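PDB 1XTP: Lmaj004091aaa from Leishmania major, which probably catalyses the S-adenosyl-L-methionine-dependent methylation of the N-terminal amino group of proteins that begin with an X-Pro-Lys motif. Local coordinates for residues Asp41-Glu46 with Met149-Leu154; Ala174-Phe179 with Ile219-Leu224; Glu80-Phe85 with Lys109-Lys114. All blocks are in the same frame, centred on the assembly; numbering follows the deposited sequence.

Interaction 1: residues Asp41-Glu46 with Met149-Leu154. With SAI (S-adenosyl-L-homoselenocysteine), chain B.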
loop_
_atom_site.group_PDB
_atom_site.type_symbol
_atom_site.label_atom_id
_atom_site.label_comp_id
_atom_site.label_asym_id
_atom_site.label_seq_id
_atom_site.Cartn_x
_atom_site.Cartn_y
_atom_site.Cartn_z
ATOM N N ASP A 41 -20.576 0.567 -11.482
ATOM C CA ASP A 41 -20.115 1.597 -10.571
ATOM C C ASP A 41 -19.109 0.971 -9.588
ATOM O O ASP A 41 -19.469 0.147 -8.749
ATOM C CB ASP A 41 -21.321 2.200 -9.838
ATOM C CG ASP A 41 -20.932 3.018 -8.616
ATOM O OD1 ASP A 41 -19.767 3.511 -8.528
ATOM O OD2 ASP A 41 -21.821 3.154 -7.739
ATOM N N LEU A 42 -17.856 1.391 -9.690
ATOM C CA LEU A 42 -16.774 0.785 -8.899
ATOM C C LEU A 42 -16.952 0.913 -7.392
ATOM O O LEU A 42 -16.346 0.143 -6.623
ATOM C CB LEU A 42 -15.423 1.356 -9.307
ATOM C CG LEU A 42 -14.911 0.952 -10.692
ATOM C CD1 LEU A 42 -13.447 1.287 -10.761
ATOM C CD2 LEU A 42 -15.093 -0.524 -10.998
ATOM N N TYR A 43 -17.756 1.889 -6.991
ATOM C CA TYR A 43 -18.025 2.194 -5.587
ATOM C C TYR A 43 -19.349 1.621 -5.074
ATOM O O TYR A 43 -19.734 1.876 -3.930
ATOM C CB TYR A 43 -17.932 3.723 -5.349
ATOM C CG TYR A 43 -16.519 4.219 -5.586
ATOM C CD1 TYR A 43 -15.529 4.053 -4.616
ATOM C CD2 TYR A 43 -16.146 4.788 -6.814
ATOM C CE1 TYR A 43 -14.226 4.472 -4.837
ATOM C CE2 TYR A 43 -14.835 5.208 -7.039
ATOM C CZ TYR A 43 -13.889 5.036 -6.055
ATOM O OH TYR A 43 -12.607 5.454 -6.270
ATOM N N ASP A 44 -20.031 0.833 -5.898
ATOM C CA ASP A 44 -21.186 0.070 -5.424
ATOM C C ASP A 44 -20.694 -0.938 -4.367
ATOM O O ASP A 44 -19.745 -1.661 -4.621
ATOM C CB ASP A 44 -21.896 -0.639 -6.583
ATOM C CG ASP A 44 -23.173 -1.319 -6.144
ATOM O OD1 ASP A 44 -23.103 -2.386 -5.501
ATOM O OD2 ASP A 44 -24.250 -0.785 -6.427
ATOM N N PRO A 45 -21.309 -0.946 -3.166
ATOM C CA PRO A 45 -20.839 -1.769 -2.042
ATOM C C PRO A 45 -20.937 -3.279 -2.222
ATOM O O PRO A 45 -20.224 -4.017 -1.552
ATOM C CB PRO A 45 -21.716 -1.317 -0.866
ATOM C CG PRO A 45 -22.856 -0.631 -1.443
ATOM C CD PRO A 45 -22.477 -0.127 -2.794
ATOM N N GLU A 46 -21.809 -3.718 -3.114
ATOM C CA GLU A 46 -22.014 -5.139 -3.403
ATOM C C GLU A 46 -21.394 -5.586 -4.730
ATOM O O GLU A 46 -21.069 -6.748 -4.904
ATOM C CB GLU A 46 -23.518 -5.424 -3.431
ATOM C CG GLU A 46 -24.193 -5.215 -2.099
ATOM C CD GLU A 46 -25.715 -5.103 -2.225
ATOM O OE1 GLU A 46 -26.293 -5.589 -3.233
ATOM O OE2 GLU A 46 -26.313 -4.534 -1.289
HETATM N N MSE A 149 -7.138 6.588 -1.657
HETATM C CA MSE A 149 -5.929 7.004 -2.339
HETATM C C MSE A 149 -6.263 7.504 -3.728
HETATM O O MSE A 149 -5.744 8.544 -4.160
HETATM C CB MSE A 149 -4.916 5.853 -2.446
HETATM C CG MSE A 149 -4.151 5.533 -1.159
HETATM SE SE MSE A 149 -3.026 3.937 -1.350
HETATM C CE MSE A 149 -4.448 2.532 -1.369
ATOM N N GLU A 150 -7.147 6.776 -4.405
ATOM C CA GLU A 150 -7.458 7.041 -5.804
ATOM C C GLU A 150 -8.340 8.285 -6.029
ATOM O O GLU A 150 -8.552 8.699 -7.178
ATOM C CB GLU A 150 -8.070 5.795 -6.483
ATOM C CG GLU A 150 -9.559 5.477 -6.174
ATOM C CD GLU A 150 -9.776 4.759 -4.840
ATOM O OE1 GLU A 150 -8.783 4.441 -4.152
ATOM O OE2 GLU A 150 -10.950 4.528 -4.468
ATOM N N THR A 151 -8.827 8.874 -4.939
ATOM C CA THR A 151 -9.599 10.128 -4.983
ATOM C C THR A 151 -8.928 11.304 -4.265
ATOM O O THR A 151 -9.489 12.393 -4.194
ATOM C CB THR A 151 -10.963 9.915 -4.322
ATOM O OG1 THR A 151 -10.774 9.578 -2.943
ATOM C CG2 THR A 151 -11.714 8.799 -5.040
ATOM N N ALA A 152 -7.734 11.077 -3.728
ATOM C CA ALA A 152 -7.039 12.077 -2.931
ATOM C C ALA A 152 -6.226 13.014 -3.802
ATOM O O ALA A 152 -5.617 12.586 -4.782
ATOM C CB ALA A 152 -6.132 11.395 -1.941
ATOM N N THR A 153 -6.214 14.292 -3.439
ATOM C CA THR A 153 -5.329 15.274 -4.073
ATOM C C THR A 153 -4.261 15.685 -3.076
ATOM O O THR A 153 -4.569 16.165 -1.978
ATOM C CB THR A 153 -6.113 16.480 -4.544
ATOM O OG1 THR A 153 -6.952 16.075 -5.621
ATOM C CG2 THR A 153 -5.200 17.592 -5.043
ATOM N N LEU A 154 -3.005 15.469 -3.445
ATOM C CA LEU A 154 -1.878 15.795 -2.584
ATOM C C LEU A 154 -1.098 16.975 -3.162
ATOM O O LEU A 154 -0.859 17.044 -4.367
ATOM C CB LEU A 154 -0.970 14.600 -2.453
ATOM C CG LEU A 154 -1.611 13.314 -1.945
ATOM C CD1 LEU A 154 -0.600 12.197 -2.179
ATOM C CD2 LEU A 154 -1.994 13.396 -0.474
HETATM N N SAI B . -1.609 0.783 6.594
HETATM C CA SAI B . -2.169 0.434 7.932
HETATM C CB SAI B . -3.505 -0.262 7.771
HETATM C CG SAI B . -3.494 -1.579 7.011
HETATM SE SE SAI B . -5.326 -2.298 6.925
HETATM C C SAI B . -1.280 -0.512 8.723
HETATM O O SAI B . -0.405 -1.168 8.159
HETATM O OXT SAI B . -1.444 -0.664 9.933
HETATM C "C5'" SAI B . -5.772 -1.584 5.139
HETATM C "C4'" SAI B . -6.380 -0.179 5.185
HETATM O "O4'" SAI B . -6.554 0.260 3.870
HETATM C "C3'" SAI B . -7.753 -0.093 5.832
HETATM O "O3'" SAI B . -7.774 0.909 6.815
HETATM C "C2'" SAI B . -8.719 0.269 4.730
HETATM O "O2'" SAI B . -9.790 1.089 5.177
HETATM C "C1'" SAI B . -7.765 0.995 3.816
HETATM N N9 SAI B . -8.201 1.100 2.431
HETATM C C8 SAI B . -8.990 0.212 1.734
HETATM N N7 SAI B . -9.140 0.679 0.498
HETATM C C5 SAI B . -8.444 1.851 0.389
HETATM C C6 SAI B . -8.253 2.739 -0.667
HETATM N N6 SAI B . -8.825 2.497 -1.848
HETATM N N1 SAI B . -7.480 3.872 -0.475
HETATM C C2 SAI B . -6.905 4.140 0.760
HETATM N N3 SAI B . -7.091 3.243 1.797
HETATM C C4 SAI B . -7.841 2.123 1.604
#

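Interaction 2: residues Ala174-Phe179 with Ile219-Leu224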
loop_
_atom_site.group_PDB
_atom_site.type_symbol
_atom_site.label_atom_id
_atom_site.label_comp_id
_atom_site.label_asym_id
_atom_site.label_seq_id
_atom_site.Cartn_x
_atom_site.Cartn_y
_atom_site.Cartn_z
ATOM N N ALA A 174 -4.553 0.608 -13.036
ATOM C CA ALA A 174 -4.665 1.944 -13.584
ATOM C C ALA A 174 -4.516 2.996 -12.497
ATOM O O ALA A 174 -3.806 3.981 -12.689
ATOM C CB ALA A 174 -6.022 2.128 -14.309
ATOM N N ASP A 175 -5.195 2.795 -11.361
ATOM C CA ASP A 175 -5.178 3.766 -10.268
ATOM C C ASP A 175 -3.883 3.704 -9.458
ATOM O O ASP A 175 -3.482 4.712 -8.898
ATOM C CB ASP A 175 -6.394 3.593 -9.368
ATOM C CG ASP A 175 -7.680 4.070 -10.037
ATOM O OD1 ASP A 175 -7.595 4.787 -11.056
ATOM O OD2 ASP A 175 -8.774 3.732 -9.552
ATOM N N PHE A 176 -3.262 2.526 -9.423
ATOM C CA PHE A 176 -1.935 2.286 -8.822
ATOM C C PHE A 176 -0.944 3.148 -9.588
ATOM O O PHE A 176 -0.230 3.958 -9.002
ATOM C CB PHE A 176 -1.581 0.790 -8.939
ATOM C CG PHE A 176 -0.287 0.367 -8.242
ATOM C CD1 PHE A 176 0.963 0.802 -8.700
ATOM C CD2 PHE A 176 -0.324 -0.505 -7.154
ATOM C CE1 PHE A 176 2.138 0.409 -8.076
ATOM C CE2 PHE A 176 0.879 -0.942 -6.528
ATOM C CZ PHE A 176 2.092 -0.475 -6.977
ATOM N N VAL A 177 -0.941 3.011 -10.917
ATOM C CA VAL A 177 -0.067 3.826 -11.740
ATOM C C VAL A 177 -0.274 5.324 -11.469
ATOM O O VAL A 177 0.686 6.031 -11.134
ATOM C CB VAL A 177 -0.202 3.471 -13.251
ATOM C CG1 VAL A 177 0.528 4.501 -14.146
ATOM C CG2 VAL A 177 0.350 2.070 -13.504
ATOM N N LYS A 178 -1.511 5.799 -11.611
ATOM C CA LYS A 178 -1.869 7.196 -11.320
ATOM C C LYS A 178 -1.425 7.668 -9.949
ATOM O O LYS A 178 -0.840 8.744 -9.816
ATOM C CB LYS A 178 -3.389 7.405 -11.422
ATOM C CG LYS A 178 -3.885 7.586 -12.844
ATOM C CD LYS A 178 -5.349 7.134 -13.017
ATOM N N PHE A 179 -1.720 6.876 -8.929
ATOM C CA PHE A 179 -1.461 7.298 -7.570
ATOM C C PHE A 179 0.029 7.416 -7.259
ATOM O O PHE A 179 0.420 8.330 -6.564
ATOM C CB PHE A 179 -2.116 6.369 -6.557
ATOM C CG PHE A 179 -2.014 6.870 -5.157
ATOM C CD1 PHE A 179 -2.649 8.045 -4.789
ATOM C CD2 PHE A 179 -1.243 6.195 -4.215
ATOM C CE1 PHE A 179 -2.531 8.527 -3.496
ATOM C CE2 PHE A 179 -1.132 6.657 -2.926
ATOM C CZ PHE A 179 -1.761 7.825 -2.560
ATOM N N ILE A 219 7.571 -8.478 -10.228
ATOM C CA ILE A 219 7.620 -8.101 -11.649
ATOM C C ILE A 219 6.391 -7.268 -12.024
ATOM O O ILE A 219 6.491 -6.298 -12.769
ATOM C CB ILE A 219 7.768 -9.369 -12.534
ATOM C CG1 ILE A 219 9.231 -9.793 -12.506
ATOM C CG2 ILE A 219 7.339 -9.132 -13.993
ATOM C CD1 ILE A 219 9.536 -11.012 -13.320
ATOM N N HIS A 220 5.247 -7.633 -11.456
ATOM C CA HIS A 220 3.995 -6.886 -11.650
ATOM C C HIS A 220 4.130 -5.471 -11.057
ATOM O O HIS A 220 3.856 -4.491 -11.744
ATOM C CB HIS A 220 2.843 -7.676 -11.025
ATOM C CG HIS A 220 1.476 -7.207 -11.406
ATOM N ND1 HIS A 220 0.358 -7.994 -11.224
ATOM C CD2 HIS A 220 1.034 -6.033 -11.922
ATOM C CE1 HIS A 220 -0.711 -7.327 -11.627
ATOM N NE2 HIS A 220 -0.327 -6.137 -12.060
ATOM N N TYR A 221 4.585 -5.355 -9.811
ATOM C CA TYR A 221 4.853 -4.024 -9.196
ATOM C C TYR A 221 5.774 -3.130 -10.050
ATOM O O TYR A 221 5.536 -1.934 -10.225
ATOM C CB TYR A 221 5.472 -4.167 -7.783
ATOM C CG TYR A 221 4.522 -4.741 -6.766
ATOM C CD1 TYR A 221 3.261 -4.164 -6.561
ATOM C CD2 TYR A 221 4.849 -5.880 -6.033
ATOM C CE1 TYR A 221 2.373 -4.699 -5.645
ATOM C CE2 TYR A 221 3.958 -6.428 -5.109
ATOM C CZ TYR A 221 2.712 -5.834 -4.920
ATOM O OH TYR A 221 1.805 -6.344 -4.003
ATOM N N LYS A 222 6.826 -3.739 -10.567
ATOM C CA LYS A 222 7.863 -3.024 -11.310
ATOM C C LYS A 222 7.370 -2.567 -12.674
ATOM O O LYS A 222 7.763 -1.493 -13.166
ATOM C CB LYS A 222 9.113 -3.905 -11.416
ATOM C CG LYS A 222 9.897 -3.900 -10.113
ATOM C CD LYS A 222 10.855 -5.037 -10.000
ATOM C CE LYS A 222 11.872 -4.747 -8.892
ATOM N NZ LYS A 222 12.752 -5.896 -8.577
ATOM N N ARG A 223 6.505 -3.381 -13.279
ATOM C CA ARG A 223 5.786 -2.971 -14.476
ATOM C C ARG A 223 5.015 -1.695 -14.160
ATOM O O ARG A 223 5.098 -0.709 -14.898
ATOM C CB ARG A 223 4.846 -4.077 -14.943
ATOM C CG ARG A 223 4.269 -3.866 -16.331
ATOM C CD ARG A 223 3.521 -5.109 -16.854
ATOM N NE ARG A 223 4.432 -6.216 -17.179
ATOM C CZ ARG A 223 4.079 -7.335 -17.807
ATOM N NH1 ARG A 223 2.827 -7.531 -18.184
ATOM N NH2 ARG A 223 4.996 -8.258 -18.051
ATOM N N LEU A 224 4.311 -1.695 -13.024
ATOM C CA LEU A 224 3.515 -0.535 -12.621
ATOM C C LEU A 224 4.422 0.654 -12.264
ATOM O O LEU A 224 4.110 1.774 -12.625
ATOM C CB LEU A 224 2.549 -0.881 -11.469
ATOM C CG LEU A 224 1.576 -2.038 -11.718
ATOM C CD1 LEU A 224 0.879 -2.495 -10.444
ATOM C CD2 LEU A 224 0.551 -1.644 -12.775
#

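Interaction 3: residues Glu80-Phe85 with Lys109-Lys114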
loop_
_atom_site.group_PDB
_atom_site.type_symbol
_atom_site.label_atom_id
_atom_site.label_comp_id
_atom_site.label_asym_id
_atom_site.label_seq_id
_atom_site.Cartn_x
_atom_site.Cartn_y
_atom_site.Cartn_z
ATOM N N GLU A 80 10.109 -2.743 13.216
ATOM C CA GLU A 80 11.571 -2.700 13.278
ATOM C C GLU A 80 12.214 -2.796 11.878
ATOM O O GLU A 80 13.146 -2.050 11.556
ATOM C CB GLU A 80 12.086 -3.795 14.213
ATOM C CG GLU A 80 13.599 -3.817 14.408
ATOM C CD GLU A 80 14.157 -2.587 15.147
ATOM O OE1 GLU A 80 13.385 -1.677 15.529
ATOM O OE2 GLU A 80 15.390 -2.551 15.366
ATOM N N GLY A 81 11.697 -3.690 11.038
ATOM C CA GLY A 81 12.124 -3.768 9.626
ATOM C C GLY A 81 11.973 -2.465 8.838
ATOM O O GLY A 81 12.865 -2.086 8.079
ATOM N N SER A 82 10.836 -1.791 9.012
ATOM C CA SER A 82 10.587 -0.513 8.364
ATOM C C SER A 82 11.545 0.568 8.873
ATOM O O SER A 82 12.093 1.366 8.099
ATOM C CB SER A 82 9.152 -0.069 8.631
ATOM O OG SER A 82 8.241 -0.924 7.995
ATOM N N ARG A 83 11.724 0.604 10.186
ATOM C CA ARG A 83 12.607 1.592 10.801
ATOM C C ARG A 83 14.060 1.455 10.307
ATOM O O ARG A 83 14.701 2.457 9.929
ATOM C CB ARG A 83 12.543 1.481 12.316
ATOM C CG ARG A 83 13.315 2.587 12.995
ATOM C CD ARG A 83 13.441 2.369 14.495
ATOM N NE ARG A 83 14.313 1.253 14.861
ATOM C CZ ARG A 83 15.640 1.220 14.692
ATOM N NH1 ARG A 83 16.298 2.231 14.120
ATOM N NH2 ARG A 83 16.319 0.146 15.089
ATOM N N ASN A 84 14.565 0.221 10.295
ATOM C CA ASN A 84 15.907 -0.075 9.766
ATOM C C ASN A 84 16.027 0.228 8.261
ATOM O O ASN A 84 17.023 0.775 7.809
ATOM C CB ASN A 84 16.296 -1.529 10.064
ATOM C CG ASN A 84 16.532 -1.785 11.556
ATOM O OD1 ASN A 84 16.807 -0.866 12.317
ATOM N ND2 ASN A 84 16.425 -3.043 11.970
ATOM N N PHE A 85 14.987 -0.090 7.503
ATOM C CA PHE A 85 14.968 0.207 6.077
ATOM C C PHE A 85 14.995 1.713 5.827
ATOM O O PHE A 85 15.829 2.193 5.065
ATOM C CB PHE A 85 13.738 -0.416 5.405
ATOM C CG PHE A 85 13.702 -0.235 3.901
ATOM C CD1 PHE A 85 14.386 -1.098 3.067
ATOM C CD2 PHE A 85 12.959 0.788 3.327
ATOM C CE1 PHE A 85 14.334 -0.941 1.689
ATOM C CE2 PHE A 85 12.910 0.943 1.954
ATOM C CZ PHE A 85 13.601 0.077 1.136
ATOM N N LYS A 109 1.662 5.856 14.666
ATOM C CA LYS A 109 1.830 5.836 16.116
ATOM C C LYS A 109 3.181 5.264 16.536
ATOM O O LYS A 109 3.835 5.813 17.421
ATOM C CB LYS A 109 0.700 5.051 16.800
ATOM C CG LYS A 109 0.758 5.126 18.330
ATOM C CD LYS A 109 -0.546 4.725 18.988
ATOM N N ASN A 110 3.591 4.175 15.882
ATOM C CA ASN A 110 4.738 3.386 16.315
ATOM C C ASN A 110 6.016 3.658 15.529
ATOM O O ASN A 110 7.067 3.187 15.914
ATOM C CB ASN A 110 4.401 1.892 16.220
ATOM C CG ASN A 110 3.264 1.499 17.139
ATOM O OD1 ASN A 110 3.468 1.286 18.338
ATOM N ND2 ASN A 110 2.043 1.444 16.590
ATOM N N LEU A 111 5.936 4.389 14.425
ATOM C CA LEU A 111 7.144 4.654 13.649
ATOM C C LEU A 111 7.292 6.108 13.259
ATOM O O LEU A 111 8.303 6.722 13.550
ATOM C CB LEU A 111 7.201 3.768 12.395
ATOM C CG LEU A 111 8.502 3.826 11.567
ATOM C CD1 LEU A 111 9.782 3.747 12.419
ATOM C CD2 LEU A 111 8.500 2.737 10.537
ATOM N N LEU A 112 6.289 6.664 12.595
ATOM C CA LEU A 112 6.479 7.942 11.948
ATOM C C LEU A 112 6.588 9.071 12.957
ATOM O O LEU A 112 7.382 10.013 12.749
ATOM C CB LEU A 112 5.389 8.193 10.903
ATOM C CG LEU A 112 5.237 7.081 9.856
ATOM C CD1 LEU A 112 4.016 7.347 8.976
ATOM C CD2 LEU A 112 6.500 6.915 9.017
ATOM N N THR A 113 5.852 8.970 14.070
ATOM C CA THR A 113 5.914 10.003 15.109
ATOM C C THR A 113 7.290 10.052 15.816
ATOM O O THR A 113 7.623 11.049 16.477
ATOM C CB THR A 113 4.777 9.874 16.155
ATOM O OG1 THR A 113 4.726 8.537 16.657
ATOM C CG2 THR A 113 3.423 10.223 15.550
ATOM N N LYS A 114 8.093 9.008 15.652
ATOM C CA LYS A 114 9.463 8.994 16.181
ATOM C C LYS A 114 10.481 9.565 15.210
ATOM O O LYS A 114 11.577 9.918 15.628
ATOM C CB LYS A 114 9.895 7.571 16.525
ATOM C CG LYS A 114 9.168 6.976 17.699
ATOM C CD LYS A 114 9.556 5.518 17.917
ATOM C CE LYS A 114 9.094 5.052 19.292
ATOM N NZ LYS A 114 9.446 3.634 19.584
#

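Interaction 1: residues Asp41-Glu46 with Met149-Leu154
The Tyr43 ring and the Glu150 carboxylate meet edge on, their planes only 12° apart, with OE2 lying in the plane of the ring at its hydroxyl end. Across one face of the adenine of S-adenosyl-L-homoselenocysteine lies the selenomethionine side chain of Met149, whose CE sits 3.4 Å from adenine N1, almost straight above it. Adenine recognition along the edge that carries N1 and N6 is the theme here. The backbone N of Met149 donates to N1 over 3.0 Å, while N6 donates to Glu150 OE1, at 3.0 Å and with a nearly straight angle of 170°. The second oxygen of the same carboxylate is turned to the loop 41-46: Tyr43 OH donates to Glu150 OE2 over a short 2.6 Å, and the oxygen receives it on its anti lone pair. The bend of the Glu150 chain at chi2 (-81°) turns its carboxylate so that one oxygen serves the ligand and the other the tyrosine. The methyl CG2 of Thr151 rests 3.7 Å from Tyr43 OH, whereas the threonine hydroxyl bonds to Ser148 O.

Tyr43 is presented by a type I turn from Asp41 to Asp44, in which Asp41 OD1 accepts from Tyr43 N at 3.0 Å to form an Asx turn. The neighbouring Tyr50, on helix 49-58, brings its ring close to that of Tyr43 at a small interplanar angle.

The loop after strand 141-146 thus reads the base as a donor at N6 and an acceptor at N1, the pattern that distinguishes adenine. Tyr43 acts from the second shell, and two donors on separate oxygens probably favour an ionised Glu150 and fix the rotation of its carboxylate.

Interaction 2: residues Ala174-Phe179 with Ile219-Leu224
Leu224 of helix 218-228 packs against Phe176 and Val177 of helix 173-186, two helices lying beside each other in the Rossmann-like fold of class I methyltransferases. The local axes cross at -55° and come within 10.4 Å, with Val177 and Leu224 the nearest pair of CA atoms. Followed outward, Leu224 starts with CB at 3.6 Å from Phe176 CD1, against the aromatic ring. With CG anti to the carbonyl carbon (chi1 -56°), the chain then rises past the rim of the ring and divides at CG. Leu224 CD1 settles over the centre of the Phe176 face, 3.7 Å from the ring centroid and 11° off the normal, a well-formed CH-pi contact. Leu224 CD2 meets Val177 CG2 at 3.8 Å.

The aromatic ring of Phe176 also stacks with Phe180 of its own helix, so it serves both as a wall for Leu224 and as part of a wider apolar layer. Tyr221, one turn before Leu224, comes at about a right angle to Phe176 and directs its hydroxyl to Asn198 O, while its ring meets Phe195 edge-to-face. Between these two segments the contact is apolar; hydrogen bonds Val177 O to Ser228 OG and His220 NE2 to Asp173 OD2 link the helices beyond it. Where the two aromatic side chains touch, Phe176 CZ lies near the plane of the Tyr221 ring, at its edge, 3.9 Å from Tyr221 CD1.

Interaction 3: residues Glu80-Phe85 with Lys109-Lys114
Between segments 80-85 and 109-114, of helices 75-87 and 106-115, the nearest CA atoms are those of Arg83 and Leu111, 6.9 Å apart, and the second helix widens into a pi-type turn at 109-112 just where it meets the first. In the class I methyltransferase fold these two helices pack side by side against the central sheet, and Leu111 makes the contact between the two segments. Its CG stands anti to the backbone N (chi1 -173°), which carries both methyls across to the other helix. Leu111 CD2 presses on Ser82 CB at 3.5 Å, tighter than usual for two carbons, while Leu111 CD1 rests 3.6 Å from Arg83 CB and slightly farther from CG.

The polar ends turn to other partners. Ser82 OG, on a buried residue, bonds to Lys196 NZ and Asp78 O, so that the serine offers carbon to the leucine and oxygen to these groups. Arg83, lying across Leu111 at about a right angle, keeps its aliphatic base in the contact and then bends at chi3 (69°) to bring its guanidinium to Glu80, one turn back. There it grips the carboxylate side-on with two nitrogens, both oxygens being met from above their plane: Arg83 NE to Glu80 OE1 at 3.1 Å and Arg83 NH2 to Glu80 OE2 at 2.9 Å, both within one salt bridge.

Of the three contacts only interaction 1 touches the cofactor. It holds the adenine directly, and interaction 2 is its neighbour: their centres are about 17 Å apart, yet Met149 O packs against Phe179 CD1 at 3.2 Å, while the side chain of Phe176 stays about 10 Å from the ligand. Interaction 3 lies on the other side of the chain's centre, about 28 Å from interaction 1 and about 25 Å from interaction 2, centre to centre. Its link to the site is indirect: the Ser82 side chain lies about 9 Å from the ligand and about 4 Å from the side chain of Gln165, whose backbone O, like Arg106 NE, hydrogen-bonds the ligand.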